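Local coordinates for protein serpin-12 (Manduca sexta, PDB 6CJ7) that probably inhibits serine proteases as a serpin and controls the prophenoloxidase activation system in larval hemolymph, at residues A[163-168]-A[300-305]. Numbering follows the deposited sequence.
Sequences TQMVMV and AELYNL
Met-165 and Leu-305 meet tip to tip, the segments touching through side chains alone: their CA atoms are 10.4 Å apart, and no hydrogen bond joins 163-168 to 300-305. The CB of Met-165 points toward the loop. With CG set opposite the backbone N (chi1 -167°) and chi2 also extended, CB and CG serve as a spacer that carries the sulfur out from the strand. SD then reaches a branch of Leu-305, coming within 3.8 Å of its CD1. A bend at chi3 (-35°) places CE against the same leucine, 4.0 Å from Leu-305 CD2 and 4.1 Å from Leu-305 CD1; both methyls of the leucine thus face the thioether end. CE has a second neighbour in Leu-302, whose CD1 lies 4.2 Å away. The two leucines are presented together by a type I turn, closed by the bond from Leu-305 N to Leu-302 O (2.9 Å). An alanine in place of Met-165 would remove SD and CE and would probably leave the ends of both leucines without their apolar partner on the strand. The contact is buried packing at the start of strand 165-174, which runs between strands 92-102 and 317-326 as in the large sheet of an uninserted serpin. Met-165 also touches Val-99 of strand 92-102 and Pro-313, while Leu-305 packs on Leu-50 of helix 40-51, joining the loop before strand 306-307 to both sheet and helix.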
loop_
_atom_site.group_PDB
_atom_site.type_symbol
_atom_site.label_atom_id
_atom_site.label_comp_id
_atom_site.label_asym_id
_atom_site.label_seq_id
_atom_site.Cartn_x
_atom_site.Cartn_y
_atom_site.Cartn_z
ATOM N N THR A 163 5.662 25.347 -7.672
ATOM C CA THR A 163 4.928 24.199 -7.149
ATOM C C THR A 163 3.612 24.649 -6.540
ATOM O O THR A 163 3.569 25.622 -5.782
ATOM C CB THR A 163 5.768 23.476 -6.093
ATOM O OG1 THR A 163 6.984 23.040 -6.709
ATOM C CG2 THR A 163 5.016 22.276 -5.490
ATOM N N GLN A 164 2.540 23.935 -6.871
ATOM C CA GLN A 164 1.212 24.271 -6.373
ATOM C C GLN A 164 0.730 23.325 -5.289
ATOM O O GLN A 164 0.154 23.772 -4.291
ATOM C CB GLN A 164 0.200 24.289 -7.524
ATOM C CG GLN A 164 0.562 25.334 -8.567
ATOM C CD GLN A 164 -0.593 25.710 -9.451
ATOM O OE1 GLN A 164 -0.500 26.677 -10.218
ATOM N NE2 GLN A 164 -1.682 24.962 -9.362
ATOM N N MET A 165 0.961 22.019 -5.441
ATOM C CA MET A 165 0.361 21.057 -4.531
ATOM C C MET A 165 1.192 19.784 -4.539
ATOM O O MET A 165 1.450 19.226 -5.605
ATOM C CB MET A 165 -1.091 20.744 -4.936
ATOM C CG MET A 165 -1.864 20.016 -3.871
ATOM S SD MET A 165 -3.469 19.445 -4.488
ATOM C CE MET A 165 -3.942 20.723 -5.616
ATOM N N VAL A 166 1.588 19.327 -3.357
ATOM C CA VAL A 166 2.313 18.074 -3.196
ATOM C C VAL A 166 1.448 17.159 -2.348
ATOM O O VAL A 166 1.159 17.467 -1.183
ATOM C CB VAL A 166 3.682 18.288 -2.539
ATOM C CG1 VAL A 166 4.355 16.925 -2.281
ATOM C CG2 VAL A 166 4.561 19.162 -3.407
ATOM N N MET A 167 1.032 16.036 -2.920
ATOM C CA MET A 167 0.267 15.047 -2.184
ATOM C C MET A 167 1.189 13.926 -1.716
ATOM O O MET A 167 1.991 13.411 -2.502
ATOM C CB MET A 167 -0.866 14.520 -3.060
ATOM C CG MET A 167 -1.701 15.681 -3.649
ATOM S SD MET A 167 -3.265 15.097 -4.241
ATOM C CE MET A 167 -4.143 14.836 -2.705
ATOM N N VAL A 168 1.092 13.571 -0.434
ATOM C CA VAL A 168 1.889 12.485 0.141
ATOM C C VAL A 168 0.975 11.492 0.844
ATOM O O VAL A 168 0.059 11.867 1.586
ATOM C CB VAL A 168 2.988 12.986 1.113
ATOM C CG1 VAL A 168 3.941 13.903 0.421
ATOM C CG2 VAL A 168 2.396 13.651 2.336
ATOM N N ALA A 300 -7.032 21.155 -14.486
ATOM C CA ALA A 300 -7.574 20.466 -13.322
ATOM C C ALA A 300 -8.634 21.311 -12.643
ATOM O O ALA A 300 -8.446 22.514 -12.434
ATOM C CB ALA A 300 -6.463 20.145 -12.324
ATOM N N GLU A 301 -9.740 20.670 -12.285
ATOM C CA GLU A 301 -10.885 21.330 -11.653
ATOM C C GLU A 301 -10.909 20.901 -10.192
ATOM O O GLU A 301 -11.609 19.962 -9.810
ATOM C CB GLU A 301 -12.182 20.977 -12.369
ATOM C CG GLU A 301 -12.264 21.547 -13.761
ATOM C CD GLU A 301 -12.473 23.053 -13.733
ATOM O OE1 GLU A 301 -13.084 23.559 -12.769
ATOM O OE2 GLU A 301 -12.028 23.739 -14.671
ATOM N N LEU A 302 -10.117 21.600 -9.375
ATOM C CA LEU A 302 -9.974 21.330 -7.950
ATOM C C LEU A 302 -10.248 22.592 -7.144
ATOM O O LEU A 302 -9.634 22.823 -6.097
ATOM C CB LEU A 302 -8.580 20.769 -7.643
ATOM C CG LEU A 302 -8.290 19.434 -8.319
ATOM C CD1 LEU A 302 -6.781 19.139 -8.347
ATOM C CD2 LEU A 302 -9.080 18.304 -7.611
ATOM N N TYR A 303 -11.175 23.424 -7.626
ATOM C CA TYR A 303 -11.427 24.710 -6.990
ATOM C C TYR A 303 -11.997 24.565 -5.585
ATOM O O TYR A 303 -11.847 25.481 -4.769
ATOM C CB TYR A 303 -12.372 25.537 -7.868
ATOM C CG TYR A 303 -12.419 26.990 -7.482
ATOM C CD1 TYR A 303 -11.385 27.847 -7.842
ATOM C CD2 TYR A 303 -13.492 27.511 -6.754
ATOM C CE1 TYR A 303 -11.408 29.185 -7.492
ATOM C CE2 TYR A 303 -13.517 28.847 -6.392
ATOM C CZ TYR A 303 -12.478 29.675 -6.760
ATOM O OH TYR A 303 -12.497 31.003 -6.406
ATOM N N ASN A 304 -12.642 23.447 -5.271
ATOM C CA ASN A 304 -13.168 23.247 -3.927
ATOM C C ASN A 304 -12.136 22.629 -2.993
ATOM O O ASN A 304 -12.476 22.264 -1.859
ATOM C CB ASN A 304 -14.427 22.392 -3.949
ATOM C CG ASN A 304 -15.622 23.129 -4.496
ATOM O OD1 ASN A 304 -16.447 22.536 -5.193
ATOM N ND2 ASN A 304 -15.734 24.412 -4.187
ATOM N N LEU A 305 -10.893 22.486 -3.455
ATOM C CA LEU A 305 -9.751 22.198 -2.602
ATOM C C LEU A 305 -9.026 23.483 -2.200
ATOM O O LEU A 305 -8.659 23.649 -1.031
ATOM C CB LEU A 305 -8.816 21.234 -3.336
ATOM C CG LEU A 305 -7.596 20.670 -2.622
ATOM C CD1 LEU A 305 -7.135 19.407 -3.338
ATOM C CD2 LEU A 305 -6.461 21.686 -2.599
#